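PDB 3DF7: putative ATP-grasp superfamily protein from Archaeoglobus fulgidus, which is of unknown function but probably binds ATP and a metal ion. Local coordinates for residues I168-S173 / R210-E215; E178-L183 / R218-V223; C182-E187 / V254-A259; K285-P290 / T298-D303. All coordinates share one frame; numbering follows the deposited sequence.

The four contacts illustrate how one large antiparallel sheet can organise several distant parts of a chain. Contacts 1 and 2 lie on helix 206-220, their centres about 12 Å apart, and join it to the neighbouring strands 168-176 and 180-191; Ser-173 O and Leu-183 N, 2.7 Å apart, are probably hydrogen-bonded between those strands. Contact 3 continues along strand 180-191, sharing Cys-182 and Leu-183 with contact 2, and turns to helix 256-260. From there a weak ion pair, Arg-258 to Asp-303, reaches contact 4, whose centre is about 17 Å from that of contact 3 and about 32 Å from that of contact 2. No ligand marks a nucleotide site near them.

Contact 1: residues I168-S173 / R210-E215; sequences INLSVS and REVVEE
Val-172 of the strand and Val-212 of the helix meet where the two backbones run close, the nearest alpha carbons being Val-172 CA and Val-213 CA at 6.6 Å. Val-212 is the shared partner, and its two methyls divide the work. CG1, anti to the backbone N (chi1 167°), meets Val-172 CG2 at 3.4 Å, tighter than ordinary van der Waals contact, as the two valines slide past each other in opposite directions. CG2 goes to the other neighbour on the strand: Leu-170 CD1 lies 3.9 Å from Val-212 CG2, with the two side chains crossing at about a right angle. Leu-170 and Val-172, two residues apart in an extended chain, both direct their CB atoms toward the helix, whereas Ser-171 between them points its CB away, to the other face of the sheet. Around this trio, Val-212 also rests on Ile-234 and Tyr-236 of the adjoining strand and on Pro-240, while Leu-170 touches Ala-202 and Ile-204. A directed link lies nearby, from Glu-211 OE1 to Tyr-236 OH, but between these two segments the chemistry is wholly aliphatic and buried, and the attachment probably rests on shape and the exclusion of water.

Contact 2: residues E178-L183 / R218-V223; sequences EDVKCL and RAVECV
Val-180 reaches from the start of its strand to Val-220 and Glu-221, toward the C-terminal part of helix 206-220, and crosses both side chains at a slant. Both its branches face a single methyl: Val-220 CG2 stands 3.9 Å from Val-180 CG1 and 4.1 Å from Val-180 CG2. That placing follows from the first torsion of Val-220 (chi1 -63°), which sets CG2 between the backbone N and the carbonyl carbon; the other methyl, CG1, is anti to the carbonyl carbon. Glu-221 arrives differently. Its CB is not directed at the strand, but the chain extends beyond CG and brings the carboxylate back, OE2 lying 4.0 Å from Val-180 CG2, so that a charged group borders the aliphatic pair. Val-220 to Val-223 form a type I turn, closed by Val-223 N bonding to Val-220 O at 3.2 Å. Behind the pair, Leu-174 of strand 168-176 touches both valines, Val-217 adds to Val-180, and Val-230 and Val-232 lie against Val-220. The chemistry therefore grades from a buried valine through a partly exposed one to a glutamate on the exposed rim, as at the margin of a helix-on-sheet interface; its carboxylate probably contributes only van der Waals contact to the valine, and Asp-179 OD1, 6.9 Å from Glu-221 OE2, is a like charge that may slightly disfavour ionisation.

Contact 3: residues C182-E187 / V254-A259; sequences CLSVNE and VAFSRA
Ser-184 and Phe-256 make the main van der Waals contact, the ring reaching from helix 256-260 to the strand. Ser-184 CB lies 3.8 Å from both Phe-256 CE1 and Phe-256 CZ, so it meets the CE1-CZ end of the ring obliquely. The CB of Phe-256 points toward the strand, and with CG anti to the carbonyl carbon (chi1 -70°) that end of the ring lies against Ser-184. The Ser-184 hydroxyl lies alongside, with OG 3.9 Å from Phe-256 CE1.

Polar groups border the same ring. The side-chain amide of Asn-186, two residues further along the strand, approaches the ring edge near its plane. Ser-184 OG is hydrogen-bonded to Tyr-260 OH while also lying beside the ring.

Backbone bonding shapes the strand beneath. Leu-183 and Ser-184 both pair with Ser-173, which makes a classic beta bulge just where the chain meets the ring.

In the fold, strand 180-191 is flanked by strands 168-176 and 194-200. Phe-256 also touches Ser-173 of the first and Ala-255 touches Val-200 of the second, while Ala-255 and Ala-259 rest on Gln-279 of strand 279-285, so that helix 256-260 and the residues leading into it pack across several members of the large sheet.

Contact 4: residues K285-P290 / T298-D303; sequences KSAEKP and TLEIID
Ala-287 and Thr-298 share the single direct hydrogen bond between the two segments: Ala-287 N donates to Thr-298 OG1 over 3.0 Å at a fairly straight 160°. The first torsion of the threonine (chi1 50°) sets OG1 between its own backbone N and carbonyl carbon and leaves CG2 anti to the carbonyl carbon, facing the proline. Pro-290 CB packs 3.6 Å from Thr-298 CB, and its ring crosses the threonine side chain at a slant. Ala-287 also turns its methyl to Glu-300, where Ala-287 CB is 3.3 Å from Glu-300 CD and lies against the carboxylate.

Two waters extend this first shell. One accepts a hydrogen bond from Ile-301 N and donates to Lys-289 O at 2.7 Å; the other donates both to that carbonyl and to Glu-300 OE1, the latter at 2.6 Å. Lys-289 O thus takes two water bonds and is tied to the strand without direct contact with its polar atoms.

Further out, Ser-284 is hydrogen-bonded through OG to both Thr-298 OG1 and Glu-300 OE2, and Arg-282 forms a salt bridge with that carboxylate, which probably steadies its charge and its rotation. A valine in place of Thr-298 would probably leave Ala-287 N without its acceptor, cost Ser-284 OG one of its two partners and leave the loop at Ala-287 less firmly fixed.

The arrangement is that of a connecting loop folded back over an antiparallel sheet: after strand 279-285 the chain passes across strand 297-303 to enter the edge strand 292-294, which then turns back into 297-303 as a hairpin.

Contact 1: residues I168-S173 / R210-E215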
loop_
_atom_site.group_PDB
_atom_site.type_symbol
_atom_site.label_atom_id
_atom_site.label_comp_id
_atom_site.label_asym_id
_atom_site.label_seq_id
_atom_site.Cartn_x
_atom_site.Cartn_y
_atom_site.Cartn_z
ATOM N N ILE A 168 10.555 -9.613 -13.325
ATOM C CA ILE A 168 9.287 -8.895 -13.380
ATOM C C ILE A 168 8.935 -8.360 -11.993
ATOM O O ILE A 168 8.861 -9.134 -11.035
ATOM C CB ILE A 168 8.157 -9.840 -13.836
ATOM C CG1 ILE A 168 8.580 -10.567 -15.113
ATOM C CG2 ILE A 168 6.869 -9.054 -14.054
ATOM C CD1 ILE A 168 7.640 -11.687 -15.532
ATOM N N ASN A 169 8.728 -7.048 -11.882
ATOM C CA ASN A 169 8.361 -6.440 -10.602
ATOM C C ASN A 169 6.845 -6.410 -10.483
ATOM O O ASN A 169 6.158 -5.847 -11.331
ATOM C CB ASN A 169 8.930 -5.025 -10.485
ATOM C CG ASN A 169 10.413 -5.023 -10.162
ATOM O OD1 ASN A 169 11.225 -5.534 -10.929
ATOM N ND2 ASN A 169 10.769 -4.460 -9.013
ATOM N N LEU A 170 6.332 -7.014 -9.419
ATOM C CA LEU A 170 4.892 -7.102 -9.216
ATOM C C LEU A 170 4.477 -6.840 -7.777
ATOM O O LEU A 170 5.312 -6.678 -6.885
ATOM C CB LEU A 170 4.419 -8.506 -9.590
ATOM C CG LEU A 170 4.836 -9.040 -10.960
ATOM C CD1 LEU A 170 4.694 -10.557 -10.985
ATOM C CD2 LEU A 170 3.982 -8.385 -12.034
ATOM N N SER A 171 3.168 -6.794 -7.569
ATOM C CA SER A 171 2.603 -6.625 -6.241
ATOM C C SER A 171 1.278 -7.379 -6.266
ATOM O O SER A 171 0.611 -7.443 -7.305
ATOM C CB SER A 171 2.388 -5.142 -5.899
ATOM O OG SER A 171 1.294 -4.579 -6.591
ATOM N N VAL A 172 0.921 -7.983 -5.140
ATOM C CA VAL A 172 -0.324 -8.731 -5.042
ATOM C C VAL A 172 -1.193 -8.087 -3.979
ATOM O O VAL A 172 -0.742 -7.867 -2.849
ATOM C CB VAL A 172 -0.066 -10.204 -4.653
ATOM C CG1 VAL A 172 -1.388 -10.964 -4.567
ATOM C CG2 VAL A 172 0.848 -10.859 -5.683
ATOM N N SER A 173 -2.426 -7.764 -4.359
ATOM C CA SER A 173 -3.384 -7.151 -3.451
ATOM C C SER A 173 -4.206 -8.279 -2.848
ATOM O O SER A 173 -4.893 -9.010 -3.563
ATOM C CB SER A 173 -4.300 -6.186 -4.207
ATOM O OG SER A 173 -3.556 -5.163 -4.847
ATOM N N ARG A 210 -0.328 -17.426 -10.899
ATOM C CA ARG A 210 -0.620 -18.425 -9.870
ATOM C C ARG A 210 0.518 -18.563 -8.861
ATOM O O ARG A 210 0.282 -18.582 -7.654
ATOM C CB ARG A 210 -0.898 -19.795 -10.500
ATOM C CG ARG A 210 -2.169 -19.866 -11.338
ATOM C CD ARG A 210 -2.323 -21.246 -11.971
ATOM N NE ARG A 210 -3.454 -21.318 -12.892
ATOM C CZ ARG A 210 -4.730 -21.255 -12.524
ATOM N NH1 ARG A 210 -5.049 -21.119 -11.243
ATOM N NH2 ARG A 210 -5.691 -21.329 -13.438
ATOM N N GLU A 211 1.748 -18.669 -9.359
ATOM C CA GLU A 211 2.914 -18.807 -8.487
ATOM C C GLU A 211 3.110 -17.590 -7.587
ATOM O O GLU A 211 3.358 -17.720 -6.391
ATOM C CB GLU A 211 4.176 -19.028 -9.324
ATOM C CG GLU A 211 4.319 -20.442 -9.854
ATOM C CD GLU A 211 5.520 -20.609 -10.763
ATOM O OE1 GLU A 211 6.552 -19.949 -10.515
ATOM O OE2 GLU A 211 5.437 -21.413 -11.715
ATOM N N VAL A 212 2.999 -16.403 -8.173
ATOM C CA VAL A 212 3.173 -15.166 -7.425
ATOM C C VAL A 212 2.094 -15.007 -6.349
ATOM O O VAL A 212 2.373 -14.548 -5.242
ATOM C CB VAL A 212 3.185 -13.960 -8.398
ATOM C CG1 VAL A 212 3.040 -12.655 -7.640
ATOM C CG2 VAL A 212 4.498 -13.967 -9.180
ATOM N N VAL A 213 0.866 -15.396 -6.669
ATOM C CA VAL A 213 -0.219 -15.314 -5.699
ATOM C C VAL A 213 0.038 -16.337 -4.596
ATOM O O VAL A 213 -0.102 -16.032 -3.415
ATOM C CB VAL A 213 -1.590 -15.613 -6.353
ATOM C CG1 VAL A 213 -2.671 -15.750 -5.278
ATOM C CG2 VAL A 213 -1.954 -14.491 -7.313
ATOM N N GLU A 214 0.437 -17.544 -4.985
ATOM C CA GLU A 214 0.699 -18.599 -4.006
ATOM C C GLU A 214 1.753 -18.172 -2.990
ATOM O O GLU A 214 1.599 -18.402 -1.790
ATOM C CB GLU A 214 1.159 -19.883 -4.703
ATOM C CG GLU A 214 1.245 -21.088 -3.765
ATOM C CD GLU A 214 1.695 -22.358 -4.468
ATOM O OE1 GLU A 214 1.109 -22.692 -5.515
ATOM O OE2 GLU A 214 2.625 -23.026 -3.969
ATOM N N GLU A 215 2.824 -17.549 -3.470
ATOM C CA GLU A 215 3.883 -17.109 -2.570
ATOM C C GLU A 215 3.496 -15.875 -1.762
ATOM O O GLU A 215 3.965 -15.699 -0.640
ATOM C CB GLU A 215 5.175 -16.858 -3.351
ATOM C CG GLU A 215 5.734 -18.120 -4.008
ATOM C CD GLU A 215 5.667 -19.332 -3.093
ATOM O OE1 GLU A 215 6.181 -19.251 -1.957
ATOM O OE2 GLU A 215 5.096 -20.365 -3.507
#

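Contact 2: residues E178-L183 / R218-V223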
loop_
_atom_site.group_PDB
_atom_site.type_symbol
_atom_site.label_atom_id
_atom_site.label_comp_id
_atom_site.label_asym_id
_atom_site.label_seq_id
_atom_site.Cartn_x
_atom_site.Cartn_y
_atom_site.Cartn_z
ATOM N N GLU A 178 -10.730 -14.387 7.524
ATOM C CA GLU A 178 -10.832 -15.777 7.953
ATOM C C GLU A 178 -9.889 -16.552 7.040
ATOM O O GLU A 178 -9.205 -17.482 7.464
ATOM C CB GLU A 178 -12.265 -16.288 7.774
ATOM C CG GLU A 178 -13.336 -15.348 8.308
ATOM C CD GLU A 178 -13.531 -14.116 7.434
ATOM O OE1 GLU A 178 -14.267 -13.199 7.857
ATOM O OE2 GLU A 178 -12.954 -14.063 6.325
ATOM N N ASP A 179 -9.864 -16.140 5.778
ATOM C CA ASP A 179 -9.009 -16.741 4.765
ATOM C C ASP A 179 -8.291 -15.606 4.044
ATOM O O ASP A 179 -8.553 -14.431 4.303
ATOM C CB ASP A 179 -9.842 -17.527 3.748
ATOM C CG ASP A 179 -10.662 -18.638 4.384
ATOM O OD1 ASP A 179 -10.066 -19.542 5.012
ATOM O OD2 ASP A 179 -11.903 -18.607 4.247
ATOM N N VAL A 180 -7.382 -15.957 3.144
ATOM C CA VAL A 180 -6.661 -14.954 2.374
ATOM C C VAL A 180 -7.163 -15.045 0.942
ATOM O O VAL A 180 -7.129 -16.109 0.330
ATOM C CB VAL A 180 -5.142 -15.197 2.415
ATOM C CG1 VAL A 180 -4.417 -14.138 1.591
ATOM C CG2 VAL A 180 -4.655 -15.163 3.858
ATOM N N LYS A 181 -7.643 -13.928 0.411
ATOM C CA LYS A 181 -8.170 -13.911 -0.945
ATOM C C LYS A 181 -7.418 -12.920 -1.819
ATOM O O LYS A 181 -7.129 -11.799 -1.392
ATOM C CB LYS A 181 -9.657 -13.557 -0.904
ATOM C CG LYS A 181 -10.377 -13.673 -2.236
ATOM C CD LYS A 181 -11.868 -13.426 -2.055
ATOM C CE LYS A 181 -12.648 -13.697 -3.332
ATOM N NZ LYS A 181 -14.111 -13.489 -3.122
ATOM N N CYS A 182 -7.086 -13.339 -3.037
ATOM C CA CYS A 182 -6.374 -12.464 -3.958
ATOM C C CYS A 182 -7.371 -11.544 -4.633
ATOM O O CYS A 182 -8.341 -12.001 -5.243
ATOM C CB CYS A 182 -5.634 -13.265 -5.026
ATOM S SG CYS A 182 -4.789 -12.214 -6.231
ATOM N N LEU A 183 -7.129 -10.246 -4.520
ATOM C CA LEU A 183 -8.008 -9.256 -5.116
ATOM C C LEU A 183 -7.482 -8.823 -6.476
ATOM O O LEU A 183 -8.257 -8.554 -7.397
ATOM C CB LEU A 183 -8.110 -8.030 -4.211
ATOM C CG LEU A 183 -8.603 -8.239 -2.779
ATOM C CD1 LEU A 183 -8.760 -6.877 -2.115
ATOM C CD2 LEU A 183 -9.933 -8.996 -2.780
ATOM N N ARG A 218 1.477 -17.202 1.024
ATOM C CA ARG A 218 2.370 -17.886 1.954
ATOM C C ARG A 218 3.059 -16.871 2.868
ATOM O O ARG A 218 3.253 -17.123 4.057
ATOM C CB ARG A 218 3.422 -18.691 1.183
ATOM C CG ARG A 218 4.107 -19.771 2.027
ATOM C CD ARG A 218 5.247 -20.449 1.265
ATOM N NE ARG A 218 4.834 -20.886 -0.068
ATOM C CZ ARG A 218 3.941 -21.839 -0.316
ATOM N NH1 ARG A 218 3.344 -22.487 0.678
ATOM N NH2 ARG A 218 3.638 -22.137 -1.569
ATOM N N ALA A 219 3.416 -15.720 2.306
ATOM C CA ALA A 219 4.079 -14.660 3.057
ATOM C C ALA A 219 3.199 -14.053 4.144
ATOM O O ALA A 219 3.622 -13.927 5.295
ATOM C CB ALA A 219 4.552 -13.558 2.102
ATOM N N VAL A 220 1.977 -13.667 3.784
ATOM C CA VAL A 220 1.087 -13.049 4.761
ATOM C C VAL A 220 0.640 -14.004 5.858
ATOM O O VAL A 220 0.374 -13.584 6.977
ATOM C CB VAL A 220 -0.162 -12.412 4.091
ATOM C CG1 VAL A 220 0.274 -11.283 3.149
ATOM C CG2 VAL A 220 -0.954 -13.457 3.340
ATOM N N GLU A 221 0.569 -15.294 5.555
ATOM C CA GLU A 221 0.151 -16.246 6.574
ATOM C C GLU A 221 1.211 -16.369 7.671
ATOM O O GLU A 221 0.946 -16.929 8.736
ATOM C CB GLU A 221 -0.166 -17.599 5.928
ATOM C CG GLU A 221 -1.246 -17.461 4.855
ATOM C CD GLU A 221 -1.976 -18.749 4.546
ATOM O OE1 GLU A 221 -1.318 -19.725 4.135
ATOM O OE2 GLU A 221 -3.215 -18.779 4.710
ATOM N N CYS A 222 2.396 -15.816 7.413
ATOM C CA CYS A 222 3.503 -15.835 8.376
ATOM C C CYS A 222 3.352 -14.777 9.458
ATOM O O CYS A 222 3.840 -14.949 10.573
ATOM C CB CYS A 222 4.846 -15.563 7.685
ATOM S SG CYS A 222 5.457 -16.849 6.615
ATOM N N VAL A 223 2.684 -13.679 9.121
ATOM C CA VAL A 223 2.531 -12.564 10.048
ATOM C C VAL A 223 1.169 -12.443 10.717
ATOM O O VAL A 223 0.201 -11.986 10.106
ATOM C CB VAL A 223 2.835 -11.233 9.329
ATOM C CG1 VAL A 223 2.973 -10.110 10.344
ATOM C CG2 VAL A 223 4.098 -11.371 8.490
#

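Contact 3: residues C182-E187 / V254-A259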
loop_
_atom_site.group_PDB
_atom_site.type_symbol
_atom_site.label_atom_id
_atom_site.label_comp_id
_atom_site.label_asym_id
_atom_site.label_seq_id
_atom_site.Cartn_x
_atom_site.Cartn_y
_atom_site.Cartn_z
ATOM N N CYS A 182 -7.086 -13.339 -3.037
ATOM C CA CYS A 182 -6.374 -12.464 -3.958
ATOM C C CYS A 182 -7.371 -11.544 -4.633
ATOM O O CYS A 182 -8.341 -12.001 -5.243
ATOM C CB CYS A 182 -5.634 -13.265 -5.026
ATOM S SG CYS A 182 -4.789 -12.214 -6.231
ATOM N N LEU A 183 -7.129 -10.246 -4.520
ATOM C CA LEU A 183 -8.008 -9.256 -5.116
ATOM C C LEU A 183 -7.482 -8.823 -6.476
ATOM O O LEU A 183 -8.257 -8.554 -7.397
ATOM C CB LEU A 183 -8.110 -8.030 -4.211
ATOM C CG LEU A 183 -8.603 -8.239 -2.779
ATOM C CD1 LEU A 183 -8.760 -6.877 -2.115
ATOM C CD2 LEU A 183 -9.933 -8.996 -2.780
ATOM N N SER A 184 -6.160 -8.761 -6.598
ATOM C CA SER A 184 -5.551 -8.328 -7.845
ATOM C C SER A 184 -4.050 -8.566 -7.857
ATOM O O SER A 184 -3.403 -8.557 -6.805
ATOM C CB SER A 184 -5.817 -6.832 -8.039
ATOM O OG SER A 184 -5.208 -6.332 -9.217
ATOM N N VAL A 185 -3.508 -8.804 -9.047
ATOM C CA VAL A 185 -2.068 -8.969 -9.215
ATOM C C VAL A 185 -1.688 -7.817 -10.134
ATOM O O VAL A 185 -2.215 -7.691 -11.247
ATOM C CB VAL A 185 -1.693 -10.321 -9.858
ATOM C CG1 VAL A 185 -0.194 -10.355 -10.142
ATOM C CG2 VAL A 185 -2.056 -11.460 -8.911
ATOM N N ASN A 186 -0.791 -6.965 -9.652
ATOM C CA ASN A 186 -0.390 -5.778 -10.391
ATOM C C ASN A 186 1.059 -5.774 -10.826
ATOM O O ASN A 186 1.927 -6.346 -10.173
ATOM C CB ASN A 186 -0.657 -4.542 -9.535
ATOM C CG ASN A 186 -1.761 -4.769 -8.521
ATOM O OD1 ASN A 186 -1.504 -4.914 -7.317
ATOM N ND2 ASN A 186 -2.998 -4.818 -9.001
ATOM N N GLU A 187 1.312 -5.107 -11.941
ATOM C CA GLU A 187 2.654 -4.998 -12.479
ATOM C C GLU A 187 3.196 -3.644 -12.034
ATOM O O GLU A 187 2.491 -2.638 -12.102
ATOM C CB GLU A 187 2.584 -5.069 -13.999
ATOM C CG GLU A 187 3.913 -5.072 -14.706
ATOM C CD GLU A 187 3.739 -5.084 -16.209
ATOM O OE1 GLU A 187 2.655 -5.503 -16.678
ATOM O OE2 GLU A 187 4.682 -4.690 -16.917
ATOM N N VAL A 254 -6.210 2.419 -6.554
ATOM C CA VAL A 254 -6.936 3.491 -7.226
ATOM C C VAL A 254 -7.487 3.063 -8.584
ATOM O O VAL A 254 -8.461 3.631 -9.066
ATOM C CB VAL A 254 -6.050 4.753 -7.418
ATOM C CG1 VAL A 254 -5.468 5.182 -6.074
ATOM C CG2 VAL A 254 -4.944 4.486 -8.428
ATOM N N ALA A 255 -6.874 2.057 -9.196
ATOM C CA ALA A 255 -7.324 1.590 -10.507
ATOM C C ALA A 255 -8.450 0.557 -10.474
ATOM O O ALA A 255 -9.032 0.242 -11.512
ATOM C CB ALA A 255 -6.136 1.021 -11.281
ATOM N N PHE A 256 -8.778 0.043 -9.293
ATOM C CA PHE A 256 -9.806 -0.992 -9.197
ATOM C C PHE A 256 -11.172 -0.684 -9.823
ATOM O O PHE A 256 -11.715 -1.522 -10.545
ATOM C CB PHE A 256 -9.971 -1.423 -7.736
ATOM C CG PHE A 256 -8.794 -2.212 -7.190
ATOM C CD1 PHE A 256 -7.628 -2.376 -7.933
ATOM C CD2 PHE A 256 -8.863 -2.791 -5.924
ATOM C CE1 PHE A 256 -6.546 -3.105 -7.423
ATOM C CE2 PHE A 256 -7.789 -3.520 -5.406
ATOM C CZ PHE A 256 -6.628 -3.678 -6.160
ATOM N N SER A 257 -11.730 0.497 -9.566
ATOM C CA SER A 257 -13.037 0.829 -10.139
ATOM C C SER A 257 -13.056 0.744 -11.659
ATOM O O SER A 257 -13.949 0.128 -12.237
ATOM C CB SER A 257 -13.483 2.228 -9.704
ATOM O OG SER A 257 -13.864 2.228 -8.340
ATOM N N ARG A 258 -12.073 1.362 -12.304
ATOM C CA ARG A 258 -11.994 1.335 -13.757
ATOM C C ARG A 258 -11.605 -0.045 -14.275
ATOM O O ARG A 258 -12.226 -0.563 -15.200
ATOM C CB ARG A 258 -10.992 2.385 -14.258
ATOM C CG ARG A 258 -11.522 3.816 -14.197
ATOM C CD ARG A 258 -10.412 4.839 -14.408
ATOM N NE ARG A 258 -9.758 4.694 -15.704
ATOM C CZ ARG A 258 -10.043 5.421 -16.780
ATOM N NH1 ARG A 258 -10.977 6.364 -16.724
ATOM N NH2 ARG A 258 -9.395 5.201 -17.915
ATOM N N ALA A 259 -10.586 -0.649 -13.673
ATOM C CA ALA A 259 -10.133 -1.963 -14.111
ATOM C C ALA A 259 -11.104 -3.117 -13.863
ATOM O O ALA A 259 -11.269 -3.981 -14.723
ATOM C CB ALA A 259 -8.793 -2.288 -13.465
#

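Contact 4: residues K285-P290 / T298-D303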
loop_
_atom_site.group_PDB
_atom_site.type_symbol
_atom_site.label_atom_id
_atom_site.label_comp_id
_atom_site.label_asym_id
_atom_site.label_seq_id
_atom_site.Cartn_x
_atom_site.Cartn_y
_atom_site.Cartn_z
ATOM N N LYS A 285 4.144 14.697 -14.357
ATOM C CA LYS A 285 4.187 16.119 -14.068
ATOM C C LYS A 285 3.185 16.847 -14.961
ATOM O O LYS A 285 3.254 16.759 -16.185
ATOM C CB LYS A 285 5.594 16.674 -14.321
ATOM C CG LYS A 285 6.697 16.025 -13.477
ATOM C CD LYS A 285 6.494 16.278 -11.987
ATOM C CE LYS A 285 7.545 17.227 -11.419
ATOM N NZ LYS A 285 7.523 18.567 -12.066
ATOM N N SER A 286 2.243 17.540 -14.336
ATOM C CA SER A 286 1.238 18.319 -15.053
ATOM C C SER A 286 0.515 17.607 -16.195
ATOM O O SER A 286 0.347 18.174 -17.274
ATOM C CB SER A 286 1.885 19.600 -15.585
ATOM O OG SER A 286 2.534 20.301 -14.539
ATOM N N ALA A 287 0.083 16.372 -15.967
ATOM C CA ALA A 287 -0.643 15.646 -17.007
ATOM C C ALA A 287 -1.961 16.384 -17.233
ATOM O O ALA A 287 -2.544 16.932 -16.293
ATOM C CB ALA A 287 -0.908 14.211 -16.566
ATOM N N GLU A 288 -2.432 16.395 -18.474
ATOM C CA GLU A 288 -3.667 17.093 -18.813
ATOM C C GLU A 288 -4.932 16.495 -18.206
ATOM O O GLU A 288 -5.831 17.228 -17.796
ATOM C CB GLU A 288 -3.830 17.156 -20.335
ATOM C CG GLU A 288 -5.081 17.903 -20.784
ATOM C CD GLU A 288 -5.187 17.998 -22.290
ATOM O OE1 GLU A 288 -4.211 18.445 -22.924
ATOM O OE2 GLU A 288 -6.243 17.633 -22.841
ATOM N N LYS A 289 -4.999 15.167 -18.148
ATOM C CA LYS A 289 -6.178 14.482 -17.616
ATOM C C LYS A 289 -5.834 13.580 -16.434
ATOM O O LYS A 289 -5.843 12.354 -16.547
ATOM C CB LYS A 289 -6.832 13.671 -18.741
ATOM C CG LYS A 289 -7.216 14.540 -19.939
ATOM C CD LYS A 289 -7.724 13.738 -21.127
ATOM C CE LYS A 289 -8.077 14.674 -22.283
ATOM N NZ LYS A 289 -8.488 13.933 -23.505
ATOM N N PRO A 290 -5.553 14.181 -15.267
ATOM C CA PRO A 290 -5.206 13.396 -14.083
ATOM C C PRO A 290 -6.401 12.943 -13.257
ATOM O O PRO A 290 -7.523 13.406 -13.450
ATOM C CB PRO A 290 -4.324 14.353 -13.301
ATOM C CG PRO A 290 -5.052 15.663 -13.512
ATOM C CD PRO A 290 -5.402 15.625 -14.999
ATOM N N THR A 298 0.962 14.872 -10.903
ATOM C CA THR A 298 -0.343 14.322 -11.237
ATOM C C THR A 298 -0.275 12.804 -11.244
ATOM O O THR A 298 0.776 12.218 -11.506
ATOM C CB THR A 298 -0.816 14.780 -12.633
ATOM O OG1 THR A 298 0.231 14.554 -13.589
ATOM C CG2 THR A 298 -1.193 16.254 -12.618
ATOM N N LEU A 299 -1.396 12.168 -10.933
ATOM C CA LEU A 299 -1.457 10.718 -10.959
ATOM C C LEU A 299 -2.578 10.409 -11.936
ATOM O O LEU A 299 -3.702 10.884 -11.771
ATOM C CB LEU A 299 -1.782 10.150 -9.579
ATOM C CG LEU A 299 -1.645 8.624 -9.517
ATOM C CD1 LEU A 299 -0.176 8.232 -9.625
ATOM C CD2 LEU A 299 -2.232 8.106 -8.225
ATOM N N GLU A 300 -2.262 9.629 -12.962
ATOM C CA GLU A 300 -3.243 9.288 -13.980
ATOM C C GLU A 300 -3.611 7.821 -13.910
ATOM O O GLU A 300 -2.861 7.004 -13.376
ATOM C CB GLU A 300 -2.680 9.553 -15.384
ATOM C CG GLU A 300 -2.011 10.891 -15.602
ATOM C CD GLU A 300 -1.152 10.894 -16.855
ATOM O OE1 GLU A 300 -1.711 10.738 -17.963
ATOM O OE2 GLU A 300 0.083 11.036 -16.731
ATOM N N ILE A 301 -4.781 7.511 -14.460
ATOM C CA ILE A 301 -5.289 6.150 -14.565
ATOM C C ILE A 301 -5.859 6.109 -15.980
ATOM O O ILE A 301 -6.863 6.764 -16.269
ATOM C CB ILE A 301 -6.413 5.864 -13.560
ATOM C CG1 ILE A 301 -5.953 6.216 -12.141
ATOM C CG2 ILE A 301 -6.794 4.391 -13.628
ATOM C CD1 ILE A 301 -7.014 5.992 -11.086
ATOM N N ILE A 302 -5.211 5.359 -16.867
ATOM C CA ILE A 302 -5.653 5.296 -18.259
ATOM C C ILE A 302 -5.841 3.876 -18.775
ATOM O O ILE A 302 -5.167 2.952 -18.324
ATOM C CB ILE A 302 -4.630 5.978 -19.183
ATOM C CG1 ILE A 302 -3.314 5.195 -19.156
ATOM C CG2 ILE A 302 -4.378 7.408 -18.723
ATOM C CD1 ILE A 302 -2.214 5.798 -20.008
ATOM N N ASP A 303 -6.750 3.701 -19.729
ATOM C CA ASP A 303 -6.966 2.376 -20.299
ATOM C C ASP A 303 -5.697 1.972 -21.041
ATOM O O ASP A 303 -5.089 2.794 -21.738
ATOM C CB ASP A 303 -8.128 2.362 -21.300
ATOM C CG ASP A 303 -9.446 2.775 -20.689
ATOM O OD1 ASP A 303 -9.732 2.408 -19.526
ATOM O OD2 ASP A 303 -10.216 3.453 -21.398
HETATM O O HOH W 1 -6.364 10.067 -15.214
HETATM O O HOH W 2 -4.112 10.936 -18.843
#